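Local structure of betaine aldehyde dehydrogenase (Staphylococcus aureus subsp. aureus COL, 4QTO) at residues T399-D405 and P418-E423. The protein probably oxidises betaine aldehyde to glycine betaine with NAD as the electron acceptor, as an aldehyde dehydrogenase with a Rossmann-type cofactor domain. Numbering follows the deposited sequence.
Sequences TVITNCD and PVVTVE
Ile401 reaches obliquely across to Val419, its terminal CD1 meeting CG1 of that valine at 3.7 Å. The two groups converge because CG1 of Ile401 lies anti to its own carbonyl carbon (chi1 -60°) and the chain runs on extended to CD1. On the same face, CG2 of Val419 sits against CB of Thr399, and CG2 of Thr421 against CB of Ile401. Helix 409-412 covers part of this face, with Ile410 packing on both Ile401 and Thr421. On the other face, Val400 and Val420 lie side by side and point the same way, CG2 to CG2 at 4.2 Å, while the CG1 branch of Val400 slants over to CG2 of Val422 at 3.9 Å. Helix 323-337 packs there through Leu333 and Val337, both on Val400. Strands 399-402 and 419-425 are parallel neighbours joined through helix 409-412 as a beta-alpha-beta unit, within the sheet that also holds strand 318-322. Both the N and the O of Val420 face strand 399-402: the N donates to Thr399 O, and the O accepts from Ile401 N at 2.8 Å. Val422 N continues the ladder to Ile401 O at 2.9 Å. Beyond Thr402 the chain leaves the sheet as a loop, and two waters bridge it to strand 419-425: one accepts from Asn403 N, the other from Cys404 N, and each lies 2.8 Å from Val422 O, to which it can donate. In one of two conformers, Cys404 SG lies 3.6 Å from Thr421 CB, a doubtful contact. CG of Glu423 lies 3.8 Å from Cys404 O, and the glutamate carboxylate is held by a salt bridge from OE2 to Arg318 NE.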
ATOM      1  N   THR A 399      18.392  15.632  38.526  1.00 13.96           N
ATOM      2  CA  THR A 399      18.868  14.600  39.424  1.00 14.01           C
ATOM      3  C   THR A 399      19.412  13.381  38.702  1.00 13.47           C
ATOM      4  O   THR A 399      18.862  12.968  37.664  1.00 12.23           O
ATOM      5  CB  THR A 399      17.656  14.166  40.285  1.00 14.23           C
ATOM      6  OG1 THR A 399      17.102  15.315  40.956  1.00 15.20           O
ATOM      7  CG2 THR A 399      17.995  13.100  41.294  1.00 14.86           C
ATOM      8  N   VAL A 400      20.497  12.807  39.233  1.00 12.76           N
ATOM      9  CA  VAL A 400      21.066  11.564  38.705  1.00 13.25           C
ATOM     10  C   VAL A 400      21.101  10.560  39.874  1.00 13.77           C
ATOM     11  O   VAL A 400      21.619  10.862  40.959  1.00 14.62           O
ATOM     12  CB  VAL A 400      22.503  11.722  38.180  1.00 12.88           C
ATOM     13  CG1 VAL A 400      23.027  10.386  37.650  1.00 13.03           C
ATOM     14  CG2 VAL A 400      22.564  12.796  37.101  1.00 12.98           C
ATOM     15  N   ILE A 401      20.523   9.385  39.635  1.00 13.23           N
ATOM     16  CA  ILE A 401      20.491   8.309  40.620  1.00 14.17           C
ATOM     17  C   ILE A 401      21.394   7.175  40.122  1.00 14.04           C
ATOM     18  O   ILE A 401      21.227   6.683  39.015  1.00 14.13           O
ATOM     19  CB  ILE A 401      19.047   7.825  40.864  1.00 15.16           C
ATOM     20  CG1 ILE A 401      18.207   9.006  41.397  1.00 16.39           C
ATOM     21  CG2 ILE A 401      19.030   6.668  41.846  1.00 15.79           C
ATOM     22  CD1 ILE A 401      16.743   8.700  41.682  1.00 17.30           C
ATOM     23  N   THR A 402      22.334   6.767  40.967  1.00 14.35           N
ATOM     24  CA  THR A 402      23.309   5.729  40.647  1.00 15.74           C
ATOM     25  C   THR A 402      23.229   4.543  41.610  1.00 17.25           C
ATOM     26  O   THR A 402      22.453   4.549  42.563  1.00 16.73           O
ATOM     27  CB  THR A 402      24.735   6.300  40.684  1.00 16.18           C
ATOM     28  OG1 THR A 402      25.008   6.828  41.984  1.00 16.76           O
ATOM     29  CG2 THR A 402      24.918   7.398  39.649  1.00 16.15           C
ATOM     30  N   ASN A 403      24.038   3.514  41.342  1.00 19.40           N
ATOM     31  CA  ASN A 403      24.083   2.332  42.235  1.00 22.81           C
ATOM     32  C   ASN A 403      22.668   1.719  42.359  1.00 24.36           C
ATOM     33  O   ASN A 403      22.184   1.429  43.463  1.00 26.80           O
ATOM     34  CB  ASN A 403      24.666   2.674  43.608  1.00 27.83           C
ATOM     35  CG  ASN A 403      25.134   1.443  44.375  1.00 35.37           C
ATOM     36  OD1 ASN A 403      25.485   0.431  43.783  1.00 36.29           O
ATOM     37  ND2 ASN A 403      25.173   1.546  45.707  1.00 41.22           N
ATOM     38  N   CYS A 404      21.993   1.601  41.223  0.50 23.45           N
ATOM     39  CA  CYS A 404      20.649   1.018  41.198  0.50 23.79           C
ATOM     40  C   CYS A 404      20.591  -0.213  40.281  0.50 22.29           C
ATOM     41  O   CYS A 404      21.573  -0.542  39.595  0.50 23.12           O
ATOM     42  CB  CYS A 404      19.499   2.051  41.005  0.50 24.06           C
ATOM     43  SG  CYS A 404      19.594   3.545  40.012  0.50 20.27           S
ATOM     44  N   ASP A 405      19.502  -0.970  40.379  1.00 20.63           N
ATOM     45  CA  ASP A 405      19.353  -2.164  39.594  1.00 20.42           C
ATOM     46  C   ASP A 405      17.911  -2.376  39.239  1.00 18.10           C
ATOM     47  O   ASP A 405      17.013  -1.763  39.792  1.00 15.89           O
ATOM     48  CB  ASP A 405      19.938  -3.372  40.301  1.00 22.91           C
ATOM     49  CG  ASP A 405      19.126  -3.803  41.458  1.00 27.27           C
ATOM     50  OD1 ASP A 405      18.136  -4.533  41.245  1.00 33.21           O
ATOM     51  OD2 ASP A 405      19.543  -3.525  42.609  1.00 34.75           O
ATOM     52  N   PRO A 418      12.639  15.466  36.468  1.00 13.89           N
ATOM     53  CA  PRO A 418      14.001  15.700  35.961  1.00 13.30           C
ATOM     54  C   PRO A 418      14.966  14.781  36.664  1.00 13.12           C
ATOM     55  O   PRO A 418      15.809  15.213  37.462  1.00 12.77           O
ATOM     56  CB  PRO A 418      14.236  17.162  36.281  1.00 14.28           C
ATOM     57  CG  PRO A 418      13.404  17.413  37.488  1.00 14.77           C
ATOM     58  CD  PRO A 418      12.190  16.539  37.377  1.00 14.55           C
ATOM     59  N   VAL A 419      14.800  13.500  36.389  1.00 13.19           N
ATOM     60  CA  VAL A 419      15.519  12.447  37.099  1.00 13.13           C
ATOM     61  C   VAL A 419      15.865  11.333  36.135  1.00 12.66           C
ATOM     62  O   VAL A 419      14.996  10.888  35.361  1.00 12.44           O
ATOM     63  CB  VAL A 419      14.589  11.818  38.162  1.00 14.94           C
ATOM     64  CG1 VAL A 419      15.271  10.692  38.923  1.00 15.62           C
ATOM     65  CG2 VAL A 419      14.039  12.865  39.131  1.00 15.74           C
ATOM     66  N   VAL A 420      17.104  10.879  36.201  1.00 12.21           N
ATOM     67  CA  VAL A 420      17.552   9.697  35.456  1.00 12.88           C
ATOM     68  C   VAL A 420      18.206   8.722  36.417  1.00 13.05           C
ATOM     69  O   VAL A 420      18.741   9.118  37.450  1.00 12.95           O
ATOM     70  CB  VAL A 420      18.558  10.028  34.329  1.00 12.84           C
ATOM     71  CG1 VAL A 420      17.981  11.091  33.396  1.00 13.63           C
ATOM     72  CG2 VAL A 420      19.898  10.501  34.863  1.00 13.05           C
ATOM     73  N   THR A 421      18.121   7.430  36.087  1.00 12.39           N
ATOM     74  CA  THR A 421      18.845   6.377  36.803  1.00 13.46           C
ATOM     75  C   THR A 421      19.941   5.895  35.857  1.00 13.16           C
ATOM     76  O   THR A 421      19.794   6.019  34.628  1.00 11.91           O
ATOM     77  CB  THR A 421      17.960   5.159  37.178  1.00 14.04           C
ATOM     78  OG1 THR A 421      17.275   4.660  36.011  1.00 13.98           O
ATOM     79  CG2 THR A 421      16.948   5.535  38.223  1.00 16.50           C
ATOM     80  N   VAL A 422      21.004   5.342  36.407  1.00 12.57           N
ATOM     81  CA  VAL A 422      22.106   4.810  35.629  1.00 12.76           C
ATOM     82  C   VAL A 422      22.384   3.375  36.075  1.00 13.39           C
ATOM     83  O   VAL A 422      22.667   3.138  37.265  1.00 15.32           O
ATOM     84  CB  VAL A 422      23.405   5.653  35.774  1.00 13.66           C
ATOM     85  CG1 VAL A 422      24.487   5.126  34.839  1.00 14.01           C
ATOM     86  CG2 VAL A 422      23.139   7.130  35.440  1.00 14.17           C
ATOM     87  N   GLU A 423      22.351   2.445  35.130  1.00 12.31           N
ATOM     88  CA  GLU A 423      22.655   1.040  35.369  1.00 13.05           C
ATOM     89  C   GLU A 423      23.750   0.647  34.419  1.00 13.53           C
ATOM     90  O   GLU A 423      23.789   1.146  33.281  1.00 11.60           O
ATOM     91  CB  GLU A 423      21.467   0.131  35.038  1.00 13.63           C
ATOM     92  CG  GLU A 423      20.315   0.165  36.029  1.00 14.89           C
ATOM     93  CD  GLU A 423      19.045  -0.357  35.380  1.00 16.18           C
ATOM     94  OE1 GLU A 423      18.753  -1.563  35.472  1.00 17.23           O
ATOM     95  OE2 GLU A 423      18.423   0.441  34.644  1.00 14.64           O
TER
HETATM   96  O   HOH W   1      25.080   3.526  38.655  1.00 22.64           O
HETATM   97  O   HOH W   2      23.903   1.285  38.893  1.00 33.15           O